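Local coordinates for probable transcriptional regulator (Pseudomonas aeruginosa, PDB 2ESN), which probably regulates transcription as a LysR-type factor, reading DNA through a helix-turn-helix domain and sensing an unidentified effector through a periplasmic-binding-protein-like domain, at residues C[8-13]-C[46-51]; C[16-21]-C[54-59]; C[92-97]-C[101-106]; C[118-123]-C[130-135]. One frame throughout, in Å; residues are numbered along the deposited sequence.

Contact 1 (C[8-13]-C[46-51]); sequences RRLDLN and GRLRQG
Asp11 and Arg47 face one another across the gap between the chain that follows helix 6-9 and the second half of helix 38-52. At the root of the side chain, Asp11 CB already lies 3.5 Å from Arg47 NH2. The carboxyl carbon is anti to the backbone N (chi1 -174°), which extends the carboxylate toward helix 38-52. OD1 is the working end of the salt bridge: Arg47 NH2 donates to Asp11 OD1 over 2.8 Å along a fairly straight bond (158° at the hydrogen); the oxygen lies close to the guanidinium plane and accepts on its anti lone pair, the one away from OD2. The two flat groups are turned 43° against each other, and the second guanidinium nitrogen, Arg47 NH1, stops 3.6 Å from Asp11 OD1, so the grip is single rather than two-pronged. A water fills in for the missing bond, donating to Asp11 OD1 (2.7 Å) and accepting from Arg47 NH1 (2.9 Å). The other oxygen, Asp11 OD2, turns back on its own chain and accepts from the backbone N of Asn13 at 3.1 Å, the donor lying above the carboxylate plane, an Asx turn that helps hold the carboxylate in position. Beside this polar pair runs an apolar one, buried, in which the CD1 methyls of Leu10 and Leu48 meet at 4.0 Å. Leu48 also rests on Phe18, while Leu10 packs on Leu88 of the second subunit. Helix 38-52 follows helix 27-34 after a short turn and is thus probably the recognition helix; the contact ties the loop after helix 6-9 to it, within the winged helix-turn-helix domain of the LysR family.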
loop_
_atom_site.group_PDB
_atom_site.type_symbol
_atom_site.label_atom_id
_atom_site.label_comp_id
_atom_site.label_asym_id
_atom_site.label_seq_id
_atom_site.Cartn_x
_atom_site.Cartn_y
_atom_site.Cartn_z
ATOM N N ARG C 8 29.670 15.824 -4.670
ATOM C CA ARG C 8 30.754 15.106 -5.299
ATOM C C ARG C 8 32.026 15.918 -5.129
ATOM O O ARG C 8 33.104 15.369 -5.044
ATOM C CB ARG C 8 30.421 14.807 -6.785
ATOM C CG ARG C 8 31.587 14.279 -7.538
ATOM C CD ARG C 8 31.766 12.756 -7.342
ATOM N NE ARG C 8 33.151 12.419 -7.006
ATOM C CZ ARG C 8 34.204 12.567 -7.814
ATOM N NH1 ARG C 8 34.067 13.014 -9.069
ATOM N NH2 ARG C 8 35.408 12.256 -7.362
ATOM N N ARG C 9 31.878 17.229 -5.038
ATOM C CA ARG C 9 32.990 18.166 -4.906
ATOM C C ARG C 9 33.532 18.327 -3.464
ATOM O O ARG C 9 34.686 18.662 -3.257
ATOM C CB ARG C 9 32.539 19.544 -5.391
ATOM C CG ARG C 9 33.693 20.388 -5.867
ATOM C CD ARG C 9 33.954 20.104 -7.340
ATOM N NE ARG C 9 35.379 20.043 -7.708
ATOM C CZ ARG C 9 36.139 21.087 -8.056
ATOM N NH1 ARG C 9 37.411 20.876 -8.401
ATOM N NH2 ARG C 9 35.658 22.338 -8.053
ATOM N N LEU C 10 32.697 18.089 -2.476
ATOM C CA LEU C 10 33.056 18.368 -1.092
ATOM C C LEU C 10 33.643 17.115 -0.463
ATOM O O LEU C 10 33.099 16.002 -0.607
ATOM C CB LEU C 10 31.815 18.836 -0.347
ATOM C CG LEU C 10 31.892 19.418 1.076
ATOM C CD1 LEU C 10 32.727 20.704 1.177
ATOM C CD2 LEU C 10 30.506 19.561 1.667
ATOM N N ASP C 11 34.746 17.286 0.259
ATOM C CA ASP C 11 35.159 16.216 1.171
ATOM C C ASP C 11 34.158 16.155 2.326
ATOM O O ASP C 11 34.295 16.857 3.327
ATOM C CB ASP C 11 36.557 16.447 1.677
ATOM C CG ASP C 11 37.063 15.290 2.515
ATOM O OD1 ASP C 11 38.256 15.253 2.786
ATOM O OD2 ASP C 11 36.286 14.425 2.904
ATOM N N LEU C 12 33.151 15.294 2.160
ATOM C CA LEU C 12 32.134 15.050 3.167
ATOM C C LEU C 12 32.615 14.756 4.611
ATOM O O LEU C 12 31.852 14.963 5.580
ATOM C CB LEU C 12 31.190 13.916 2.670
ATOM C CG LEU C 12 30.480 14.212 1.318
ATOM C CD1 LEU C 12 29.540 13.087 0.888
ATOM C CD2 LEU C 12 29.739 15.550 1.315
ATOM N N ASN C 13 33.823 14.223 4.768
ATOM C CA ASN C 13 34.338 13.934 6.101
ATOM C C ASN C 13 34.532 15.208 6.865
ATOM O O ASN C 13 34.433 15.185 8.097
ATOM C CB ASN C 13 35.686 13.183 6.105
ATOM C CG ASN C 13 35.596 11.875 5.456
ATOM O OD1 ASN C 13 36.268 11.609 4.432
ATOM N ND2 ASN C 13 34.758 11.035 5.987
ATOM N N GLY C 46 40.225 24.664 8.296
ATOM C CA GLY C 46 40.782 25.469 7.238
ATOM C C GLY C 46 40.347 24.961 5.869
ATOM O O GLY C 46 39.955 25.745 5.032
ATOM N N ARG C 47 40.434 23.647 5.649
ATOM C CA ARG C 47 39.942 23.049 4.429
ATOM C C ARG C 47 38.432 23.284 4.181
ATOM O O ARG C 47 38.019 23.532 3.045
ATOM C CB ARG C 47 40.264 21.558 4.424
ATOM C CG ARG C 47 41.760 21.242 4.437
ATOM C CD ARG C 47 41.901 19.755 4.507
ATOM N NE ARG C 47 41.017 19.207 3.477
ATOM C CZ ARG C 47 40.543 17.960 3.456
ATOM N NH1 ARG C 47 40.905 17.105 4.396
ATOM N NH2 ARG C 47 39.749 17.570 2.459
ATOM N N LEU C 48 37.615 23.173 5.236
ATOM C CA LEU C 48 36.201 23.361 5.110
ATOM C C LEU C 48 35.942 24.830 4.791
ATOM O O LEU C 48 35.048 25.131 3.973
ATOM C CB LEU C 48 35.441 22.907 6.394
ATOM C CG LEU C 48 33.908 22.715 6.190
ATOM C CD1 LEU C 48 33.577 21.847 4.935
ATOM C CD2 LEU C 48 33.248 22.080 7.328
ATOM N N ARG C 49 36.685 25.767 5.379
ATOM C CA ARG C 49 36.476 27.188 5.039
ATOM C C ARG C 49 36.780 27.463 3.530
ATOM O O ARG C 49 36.138 28.287 2.885
ATOM C CB ARG C 49 37.362 28.105 5.883
ATOM C CG ARG C 49 37.002 28.163 7.361
ATOM C CD ARG C 49 38.018 28.980 8.188
ATOM N NE ARG C 49 37.398 29.398 9.474
ATOM C CZ ARG C 49 38.036 29.541 10.638
ATOM N NH1 ARG C 49 39.335 29.289 10.725
ATOM N NH2 ARG C 49 37.358 29.930 11.719
ATOM N N GLN C 50 37.778 26.788 3.008
ATOM C CA GLN C 50 38.097 26.841 1.575
ATOM C C GLN C 50 37.033 26.128 0.758
ATOM O O GLN C 50 36.594 26.685 -0.225
ATOM C CB GLN C 50 39.457 26.244 1.308
ATOM C CG GLN C 50 40.617 27.048 1.932
ATOM C CD GLN C 50 40.585 28.509 1.582
ATOM O OE1 GLN C 50 40.367 28.873 0.444
ATOM N NE2 GLN C 50 40.825 29.363 2.566
ATOM N N GLY C 51 36.575 24.951 1.197
ATOM C CA GLY C 51 35.481 24.252 0.537
ATOM C C GLY C 51 34.130 24.995 0.437
ATOM O O GLY C 51 33.349 24.724 -0.487
HETATM O O HOH W 1 39.072 15.034 5.353
#

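Contact 2 (C[16-21]-C[54-59]); sequences LVFDAL and DELFLR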
loop_
_atom_site.group_PDB
_atom_site.type_symbol
_atom_site.label_atom_id
_atom_site.label_comp_id
_atom_site.label_asym_id
_atom_site.label_seq_id
_atom_site.Cartn_x
_atom_site.Cartn_y
_atom_site.Cartn_z
ATOM N N LEU C 16 31.742 16.303 9.446
ATOM C CA LEU C 16 31.703 15.928 10.887
ATOM C C LEU C 16 32.399 16.951 11.737
ATOM O O LEU C 16 32.121 16.992 12.940
ATOM C CB LEU C 16 32.426 14.618 11.210
ATOM C CG LEU C 16 31.868 13.466 10.405
ATOM C CD1 LEU C 16 32.881 12.392 10.517
ATOM C CD2 LEU C 16 30.554 13.113 11.079
ATOM N N VAL C 17 33.382 17.678 11.150
ATOM C CA VAL C 17 34.141 18.727 11.878
ATOM C C VAL C 17 33.222 19.928 12.012
ATOM O O VAL C 17 33.034 20.490 13.103
ATOM C CB VAL C 17 35.496 19.084 11.117
ATOM C CG1 VAL C 17 36.145 20.268 11.706
ATOM C CG2 VAL C 17 36.470 17.915 11.166
ATOM N N PHE C 18 32.586 20.300 10.902
ATOM C CA PHE C 18 31.540 21.298 10.920
ATOM C C PHE C 18 30.492 21.010 12.017
ATOM O O PHE C 18 30.145 21.896 12.781
ATOM C CB PHE C 18 30.805 21.421 9.589
ATOM C CG PHE C 18 29.782 22.537 9.576
ATOM C CD1 PHE C 18 28.457 22.295 9.840
ATOM C CD2 PHE C 18 30.169 23.868 9.350
ATOM C CE1 PHE C 18 27.491 23.369 9.848
ATOM C CE2 PHE C 18 29.198 24.936 9.342
ATOM C CZ PHE C 18 27.871 24.652 9.590
ATOM N N ASP C 19 29.930 19.807 12.005
ATOM C CA ASP C 19 28.867 19.461 12.927
ATOM C C ASP C 19 29.334 19.495 14.438
ATOM O O ASP C 19 28.634 20.042 15.287
ATOM C CB ASP C 19 28.347 18.080 12.575
ATOM C CG ASP C 19 27.167 17.638 13.483
ATOM O OD1 ASP C 19 27.377 16.797 14.375
ATOM O OD2 ASP C 19 26.044 18.119 13.271
ATOM N N ALA C 20 30.486 18.893 14.729
ATOM C CA ALA C 20 31.085 18.920 16.059
ATOM C C ALA C 20 31.366 20.358 16.555
ATOM O O ALA C 20 31.086 20.698 17.730
ATOM C CB ALA C 20 32.305 18.140 16.042
ATOM N N LEU C 21 31.877 21.217 15.663
ATOM C CA LEU C 21 32.206 22.577 16.024
ATOM C C LEU C 21 30.906 23.354 16.236
ATOM O O LEU C 21 30.859 24.245 17.088
ATOM C CB LEU C 21 33.063 23.308 14.938
ATOM C CG LEU C 21 34.172 24.321 15.318
ATOM C CD1 LEU C 21 34.586 25.408 14.247
ATOM C CD2 LEU C 21 34.125 24.871 16.795
ATOM N N ASP C 54 33.933 30.418 3.051
ATOM C CA ASP C 54 33.298 31.164 4.131
ATOM C C ASP C 54 34.133 30.806 5.388
ATOM O O ASP C 54 34.712 29.709 5.460
ATOM C CB ASP C 54 31.823 30.705 4.277
ATOM C CG ASP C 54 30.988 31.593 5.258
ATOM O OD1 ASP C 54 30.429 32.616 4.819
ATOM O OD2 ASP C 54 30.858 31.260 6.468
ATOM N N GLU C 55 34.181 31.761 6.319
ATOM C CA GLU C 55 34.749 31.669 7.648
ATOM C C GLU C 55 34.029 30.656 8.487
ATOM O O GLU C 55 34.673 29.987 9.291
ATOM C CB GLU C 55 34.639 33.022 8.398
ATOM C CG GLU C 55 35.541 34.093 7.899
ATOM C CD GLU C 55 36.994 33.640 7.717
ATOM O OE1 GLU C 55 37.621 34.189 6.781
ATOM O OE2 GLU C 55 37.531 32.774 8.489
ATOM N N LEU C 56 32.707 30.635 8.382
ATOM C CA LEU C 56 31.850 29.603 9.039
ATOM C C LEU C 56 31.704 29.881 10.542
ATOM O O LEU C 56 30.575 29.902 11.077
ATOM C CB LEU C 56 32.437 28.173 8.857
ATOM C CG LEU C 56 32.597 27.741 7.403
ATOM C CD1 LEU C 56 33.149 26.368 7.343
ATOM C CD2 LEU C 56 31.201 27.756 6.751
ATOM N N PHE C 57 32.859 30.072 11.200
ATOM C CA PHE C 57 32.905 30.446 12.620
ATOM C C PHE C 57 33.958 31.531 12.839
ATOM O O PHE C 57 35.075 31.384 12.394
ATOM C CB PHE C 57 33.274 29.253 13.508
ATOM C CG PHE C 57 32.360 28.049 13.350
ATOM C CD1 PHE C 57 32.568 27.149 12.334
ATOM C CD2 PHE C 57 31.273 27.856 14.210
ATOM C CE1 PHE C 57 31.733 26.017 12.177
ATOM C CE2 PHE C 57 30.417 26.740 14.074
ATOM C CZ PHE C 57 30.654 25.821 13.060
ATOM N N LEU C 58 33.586 32.588 13.580
ATOM C CA LEU C 58 34.526 33.595 14.098
ATOM C C LEU C 58 34.932 33.349 15.589
ATOM O O LEU C 58 34.070 33.134 16.496
ATOM C CB LEU C 58 33.928 34.987 13.914
ATOM C CG LEU C 58 33.297 35.256 12.521
ATOM C CD1 LEU C 58 32.347 36.491 12.513
ATOM C CD2 LEU C 58 34.341 35.352 11.374
ATOM N N ARG C 59 36.232 33.416 15.848
ATOM C CA ARG C 59 36.738 33.214 17.190
ATOM C C ARG C 59 36.581 34.448 18.097
ATOM O O ARG C 59 36.934 35.551 17.710
ATOM C CB ARG C 59 38.189 32.747 17.142
ATOM C CG ARG C 59 38.776 32.462 18.481
ATOM C CD ARG C 59 40.047 31.683 18.270
ATOM N NE ARG C 59 41.210 32.340 18.853
ATOM C CZ ARG C 59 41.434 33.655 18.861
ATOM N NH1 ARG C 59 40.603 34.499 18.256
ATOM N NH2 ARG C 59 42.517 34.132 19.453
#
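The ring of Phe57 carries Leu21 on one face and meets the ring of Phe18 at a slant, in the hydrophobic core of the winged helix-turn-helix domain, where the first strand of the wing packs against helix 15-24. Leu21 CD1 stands over the Phe57 face in a CH-pi contact, 3.6 Å from the ring centroid and 25° off the normal. It is shifted toward the rim, and the approach of Leu21 CD1 to Phe57 CD1, 3.3 Å, is tight for two carbons. The two side chains reach toward each other from opposite directions, and Leu21 CB lies 4.0 Å from Phe57 CZ. Phe18 and Phe57 are neither stacked nor T-shaped: their planes make 52° and their centroids are 5.6 Å apart, with Phe18 CD2 and Phe57 CE1 the nearest atoms at 3.9 Å. Because the Phe18 ring is held anti to its main-chain nitrogen (chi1 -176°), it leans out from the helix and can also touch Leu56, where Phe18 CE2 lies 4.3 Å from Leu56 CD2. No hydrogen bond joins the two segments; side-chain packing does, and all four participants are buried. Helix 38-52 adds Phe41 against Leu21; Met64 of the neighbouring wing strand touches both Leu21 and Phe57. Just before the strand, the chain is braced by an Asx turn: Asp54 OD2, which also bonds Thr67 OG1, accepts from the backbone N of Leu56 at 2.7 Å, the donor sitting above the carboxylate plane.

Contact 3 (C[92-97]-C[101-106]); sequences RPFVPG and RTFVFA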
loop_
_atom_site.group_PDB
_atom_site.type_symbol
_atom_site.label_atom_id
_atom_site.label_comp_id
_atom_site.label_asym_id
_atom_site.label_seq_id
_atom_site.Cartn_x
_atom_site.Cartn_y
_atom_site.Cartn_z
ATOM N N ARG C 92 26.498 -0.952 14.999
ATOM C CA ARG C 92 26.887 -0.727 16.433
ATOM C C ARG C 92 27.076 -2.078 17.135
ATOM O O ARG C 92 26.207 -2.939 17.043
ATOM C CB ARG C 92 25.854 0.115 17.156
ATOM C CG ARG C 92 26.333 0.579 18.547
ATOM C CD ARG C 92 25.194 1.217 19.339
ATOM N NE ARG C 92 24.773 2.491 18.767
ATOM C CZ ARG C 92 25.479 3.625 18.847
ATOM N NH1 ARG C 92 26.665 3.655 19.473
ATOM N NH2 ARG C 92 24.997 4.731 18.279
ATOM N N PRO C 93 28.255 -2.315 17.747
ATOM C CA PRO C 93 28.459 -3.578 18.509
ATOM C C PRO C 93 27.397 -3.697 19.620
ATOM O O PRO C 93 27.118 -2.702 20.299
ATOM C CB PRO C 93 29.844 -3.395 19.140
ATOM C CG PRO C 93 30.574 -2.481 18.173
ATOM C CD PRO C 93 29.467 -1.469 17.762
ATOM N N PHE C 94 26.761 -4.847 19.752
ATOM C CA PHE C 94 25.669 -4.926 20.744
ATOM C C PHE C 94 26.111 -5.155 22.201
ATOM O O PHE C 94 26.600 -6.216 22.521
ATOM C CB PHE C 94 24.618 -5.966 20.326
ATOM C CG PHE C 94 23.411 -5.983 21.207
ATOM C CD1 PHE C 94 22.546 -4.896 21.245
ATOM C CD2 PHE C 94 23.162 -7.070 22.040
ATOM C CE1 PHE C 94 21.443 -4.914 22.088
ATOM C CE2 PHE C 94 22.078 -7.077 22.866
ATOM C CZ PHE C 94 21.210 -6.018 22.906
ATOM N N VAL C 95 25.928 -4.178 23.089
ATOM C CA VAL C 95 26.166 -4.462 24.526
ATOM C C VAL C 95 24.939 -4.279 25.421
ATOM O O VAL C 95 24.477 -3.142 25.645
ATOM C CB VAL C 95 27.448 -3.781 25.099
ATOM C CG1 VAL C 95 28.591 -3.864 24.048
ATOM C CG2 VAL C 95 27.195 -2.334 25.521
ATOM N N PRO C 96 24.398 -5.408 25.932
ATOM C CA PRO C 96 23.112 -5.351 26.670
ATOM C C PRO C 96 23.038 -4.225 27.720
ATOM O O PRO C 96 22.068 -3.396 27.733
ATOM C CB PRO C 96 23.008 -6.730 27.307
ATOM C CG PRO C 96 23.915 -7.652 26.538
ATOM C CD PRO C 96 24.918 -6.794 25.787
ATOM N N GLY C 97 24.079 -4.176 28.566
ATOM C CA GLY C 97 24.100 -3.311 29.692
ATOM C C GLY C 97 24.050 -1.887 29.328
ATOM O O GLY C 97 23.672 -1.055 30.150
ATOM N N ARG C 101 18.706 0.252 22.108
ATOM C CA ARG C 101 17.806 -0.145 21.051
ATOM C C ARG C 101 16.384 -0.514 21.483
ATOM O O ARG C 101 16.105 -0.771 22.685
ATOM C CB ARG C 101 18.409 -1.178 20.132
ATOM C CG ARG C 101 18.613 -2.488 20.659
ATOM C CD ARG C 101 19.129 -3.304 19.513
ATOM N NE ARG C 101 17.999 -3.738 18.697
ATOM C CZ ARG C 101 18.048 -3.976 17.397
ATOM N NH1 ARG C 101 19.189 -3.780 16.733
ATOM N NH2 ARG C 101 16.935 -4.365 16.781
ATOM N N THR C 102 15.497 -0.453 20.497
ATOM C CA THR C 102 14.084 -0.774 20.627
ATOM C C THR C 102 13.935 -2.046 19.824
ATOM O O THR C 102 14.335 -2.098 18.666
ATOM C CB THR C 102 13.224 0.363 20.082
ATOM O OG1 THR C 102 13.528 1.547 20.814
ATOM C CG2 THR C 102 11.698 0.126 20.213
ATOM N N PHE C 103 13.477 -3.111 20.494
ATOM C CA PHE C 103 12.998 -4.325 19.876
ATOM C C PHE C 103 11.506 -4.221 19.554
ATOM O O PHE C 103 10.710 -3.767 20.400
ATOM C CB PHE C 103 13.309 -5.538 20.757
ATOM C CG PHE C 103 14.772 -5.794 20.898
ATOM C CD1 PHE C 103 15.536 -5.083 21.835
ATOM C CD2 PHE C 103 15.391 -6.711 20.075
ATOM C CE1 PHE C 103 16.902 -5.254 21.950
ATOM C CE2 PHE C 103 16.733 -6.934 20.169
ATOM C CZ PHE C 103 17.508 -6.241 21.139
ATOM N N VAL C 104 11.146 -4.602 18.326
ATOM C CA VAL C 104 9.750 -4.467 17.838
ATOM C C VAL C 104 9.186 -5.868 17.686
ATOM O O VAL C 104 9.782 -6.699 17.015
ATOM C CB VAL C 104 9.616 -3.678 16.503
ATOM C CG1 VAL C 104 8.101 -3.577 16.026
ATOM C CG2 VAL C 104 10.250 -2.284 16.621
ATOM N N PHE C 105 8.106 -6.148 18.418
ATOM C CA PHE C 105 7.486 -7.457 18.375
ATOM C C PHE C 105 6.061 -7.291 17.855
ATOM O O PHE C 105 5.413 -6.304 18.155
ATOM C CB PHE C 105 7.370 -8.099 19.793
ATOM C CG PHE C 105 8.665 -8.575 20.397
ATOM C CD1 PHE C 105 8.889 -9.920 20.556
ATOM C CD2 PHE C 105 9.597 -7.676 20.902
ATOM C CE1 PHE C 105 10.080 -10.404 21.174
ATOM C CE2 PHE C 105 10.779 -8.141 21.581
ATOM C CZ PHE C 105 11.010 -9.515 21.674
ATOM N N ALA C 106 5.610 -8.283 17.087
ATOM C CA ALA C 106 4.255 -8.416 16.589
ATOM C C ALA C 106 3.674 -9.314 17.598
ATOM O O ALA C 106 4.289 -10.306 17.985
ATOM C CB ALA C 106 4.238 -9.146 15.265
#
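Where the connection from the long helix 68-87 runs into the first strand of the regulatory domain, the ring of Phe94 meets Arg101 and Phe103. The phenyl group touches the methylene part of the arginine, not its charged end: Phe94 CE1 is 3.8 Å from Arg101 CD and 4.0 Å from Arg101 CG. The two side chains run nearly perpendicular, and the ring and guanidinium planes are 82° apart. Arg101 owes this course to a first torsion of 70°, with CG wedged between the backbone N and the carbonyl carbon, followed by a bend at chi3. The bend turns the arginine toward the strand that follows it, where Arg101 NE hangs 3.5 Å above the ring plane of Phe103, toward the rim of that ring. Beyond it, NH2 of Arg101 forms a salt bridge with Asp152, which fixes the guanidinium end. Strand 102-107 belongs to the parallel core of a fold like that of the periplasmic binding proteins, running between strands 131-136 and 153-157; Phe103 points from it toward the incoming loop. Phe94 reaches Phe103 from the opposite direction, and their CZ atoms meet at 4.1 Å, Phe94 CZ lying at the edge of the Phe103 ring. Helix 293-303 covers the same cluster: Trp296 brings its ring to Phe94, and Met297 packs on Phe103. Within the loop itself, Pro96 N sits 4.2 Å above the plane of the Phe94 ring, again offset toward the rim.

Contact 4 (C[118-123]-C[130-135]); sequences PLMNRL and VRLRLV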
loop_
_atom_site.group_PDB
_atom_site.type_symbol
_atom_site.label_atom_id
_atom_site.label_comp_id
_atom_site.label_asym_id
_atom_site.label_seq_id
_atom_site.Cartn_x
_atom_site.Cartn_y
_atom_site.Cartn_z
ATOM N N PRO C 118 7.563 -11.054 32.991
ATOM C CA PRO C 118 8.845 -11.604 33.410
ATOM C C PRO C 118 10.056 -11.108 32.600
ATOM O O PRO C 118 11.166 -11.027 33.144
ATOM C CB PRO C 118 8.662 -13.126 33.259
ATOM C CG PRO C 118 7.635 -13.315 32.150
ATOM C CD PRO C 118 6.710 -12.061 32.296
ATOM N N LEU C 119 9.854 -10.806 31.325
ATOM C CA LEU C 119 10.956 -10.344 30.478
ATOM C C LEU C 119 11.425 -8.994 30.989
ATOM O O LEU C 119 12.602 -8.816 31.212
ATOM C CB LEU C 119 10.495 -10.150 29.029
ATOM C CG LEU C 119 11.498 -10.295 27.862
ATOM C CD1 LEU C 119 11.245 -9.328 26.641
ATOM C CD2 LEU C 119 13.005 -10.661 28.071
ATOM N N MET C 120 10.506 -8.061 31.171
ATOM C CA MET C 120 10.875 -6.747 31.622
ATOM C C MET C 120 11.245 -6.667 33.111
ATOM O O MET C 120 11.956 -5.770 33.536
ATOM C CB MET C 120 9.850 -5.728 31.203
ATOM C CG MET C 120 9.612 -5.684 29.609
ATOM S SD MET C 120 11.030 -5.466 28.571
ATOM C CE MET C 120 11.542 -3.923 29.042
ATOM N N ASN C 121 10.772 -7.624 33.900
ATOM C CA ASN C 121 11.211 -7.746 35.268
ATOM C C ASN C 121 12.750 -7.896 35.304
ATOM O O ASN C 121 13.382 -7.341 36.184
ATOM C CB ASN C 121 10.579 -8.992 35.932
ATOM C CG ASN C 121 11.037 -9.121 37.368
ATOM O OD1 ASN C 121 10.696 -8.276 38.233
ATOM N ND2 ASN C 121 11.974 -9.968 37.567
ATOM N N ARG C 122 13.296 -8.724 34.403
ATOM C CA ARG C 122 14.711 -8.920 34.272
ATOM C C ARG C 122 15.369 -7.706 33.551
ATOM O O ARG C 122 16.303 -7.077 34.072
ATOM C CB ARG C 122 14.983 -10.220 33.484
ATOM C CG ARG C 122 16.479 -10.460 33.238
ATOM C CD ARG C 122 16.712 -11.502 32.128
ATOM N NE ARG C 122 16.223 -12.822 32.535
ATOM C CZ ARG C 122 16.297 -13.902 31.758
ATOM N NH1 ARG C 122 16.807 -13.796 30.526
ATOM N NH2 ARG C 122 15.832 -15.070 32.200
ATOM N N LEU C 123 14.901 -7.399 32.334
ATOM C CA LEU C 123 15.555 -6.371 31.477
ATOM C C LEU C 123 15.655 -4.988 32.049
ATOM O O LEU C 123 16.654 -4.243 31.773
ATOM C CB LEU C 123 14.971 -6.357 30.049
ATOM C CG LEU C 123 15.107 -7.666 29.233
ATOM C CD1 LEU C 123 14.799 -7.410 27.719
ATOM C CD2 LEU C 123 16.461 -8.353 29.356
ATOM N N VAL C 130 17.352 -0.633 27.133
ATOM C CA VAL C 130 16.673 -1.394 26.068
ATOM C C VAL C 130 15.155 -1.142 26.201
ATOM O O VAL C 130 14.595 -1.135 27.344
ATOM C CB VAL C 130 16.995 -2.894 26.129
ATOM C CG1 VAL C 130 15.887 -3.735 25.472
ATOM C CG2 VAL C 130 18.364 -3.234 25.480
ATOM N N ARG C 131 14.516 -0.849 25.053
ATOM C CA ARG C 131 13.106 -0.592 24.952
ATOM C C ARG C 131 12.449 -1.652 24.136
ATOM O O ARG C 131 13.101 -2.273 23.288
ATOM C CB ARG C 131 12.839 0.726 24.227
ATOM C CG ARG C 131 13.210 1.875 25.021
ATOM C CD ARG C 131 14.215 2.716 24.245
ATOM N NE ARG C 131 15.058 3.329 25.250
ATOM C CZ ARG C 131 16.124 4.096 25.059
ATOM N NH1 ARG C 131 16.764 4.551 26.151
ATOM N NH2 ARG C 131 16.536 4.415 23.828
ATOM N N LEU C 132 11.153 -1.848 24.374
ATOM C CA LEU C 132 10.337 -2.766 23.540
ATOM C C LEU C 132 9.142 -2.057 22.964
ATOM O O LEU C 132 8.552 -1.162 23.610
ATOM C CB LEU C 132 9.898 -4.028 24.311
ATOM C CG LEU C 132 10.772 -5.270 24.174
ATOM C CD1 LEU C 132 12.120 -5.120 24.868
ATOM C CD2 LEU C 132 10.074 -6.527 24.701
ATOM N N ARG C 133 8.845 -2.396 21.713
ATOM C CA ARG C 133 7.635 -1.883 21.010
ATOM C C ARG C 133 6.795 -3.079 20.505
ATOM O O ARG C 133 7.264 -3.945 19.729
ATOM C CB ARG C 133 8.009 -0.961 19.868
ATOM C CG ARG C 133 6.916 0.009 19.477
ATOM C CD ARG C 133 6.713 -0.098 18.017
ATOM N NE ARG C 133 6.286 1.134 17.367
ATOM C CZ ARG C 133 5.100 1.727 17.440
ATOM N NH1 ARG C 133 4.090 1.277 18.213
ATOM N NH2 ARG C 133 4.937 2.848 16.730
ATOM N N LEU C 134 5.590 -3.188 21.033
ATOM C CA LEU C 134 4.702 -4.298 20.593
ATOM C C LEU C 134 3.608 -3.724 19.725
ATOM O O LEU C 134 3.080 -2.716 20.061
ATOM C CB LEU C 134 4.076 -5.038 21.746
ATOM C CG LEU C 134 4.855 -6.222 22.252
ATOM C CD1 LEU C 134 6.177 -5.730 22.840
ATOM C CD2 LEU C 134 3.929 -6.907 23.283
ATOM N N VAL C 135 3.319 -4.371 18.601
ATOM C CA VAL C 135 2.354 -3.862 17.633
ATOM C C VAL C 135 1.318 -4.930 17.369
ATOM O O VAL C 135 1.624 -6.143 17.422
ATOM C CB VAL C 135 3.054 -3.408 16.271
ATOM C CG1 VAL C 135 4.044 -2.291 16.526
ATOM C CG2 VAL C 135 3.759 -4.568 15.546
#
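Leu132 points from its strand toward helix 109-126 and has more of its surface buried here than any other residue of the contact. Its two methyls meet different partners. Leu132 CD2 touches Leu119 CD1 at 3.6 Å, the two leucines crossing at about a right angle, while Leu132 CD1 lies 3.9 Å from the sulfur SD of Met120. Met120, second in buried surface, starts off to one side of the strand, but bends at chi2 (-54°) and again at chi3 (-64°) bring the thioether round, so that Met120 SD also comes within 4.1 Å of Leu132 CD2. Its terminal methyl is carried on toward the main chain of Val130. One turn further along the helix, Leu123 CD1 meets Val130 CG1 more loosely, at 4.4 Å. This is the return half of a beta-alpha-beta crossover, in which the chain leaves strand 102-107, runs along helix 109-126 and comes back in the parallel strand 131-136. At the outer edge the sheet runs on into the third subunit: Leu132 and Arg133 pair with one of its strands, Arg202 of that subunit donates to Val130 O, and its Leu242 packs on Met120. No hydrogen bond joins helix and strand here; methyls and a thioether, all buried, hold them by shape and apolar burial, while the strand's polar backbone bonds to its neighbours in the sheet.

From the N terminus, contact 1 brings segment 8-13 onto helix 38-52, closing a loop that holds helices 15-24 and 27-34. Contact 2 starts inside that loop and ends beyond it, so the two cross; they touch through Leu48 against Leu56 and through Arg49, whose NH2 reaches the carbonyl of Phe57. Together they knit the DNA-binding domain. After helix 68-87, contact 3 closes a short loop at the entry to the regulatory domain, about 34 Å from contact 2, centre to centre. Contact 4 follows in series, without nesting, and joins contact 3 through the pairing of strands 102-107 and 131-136.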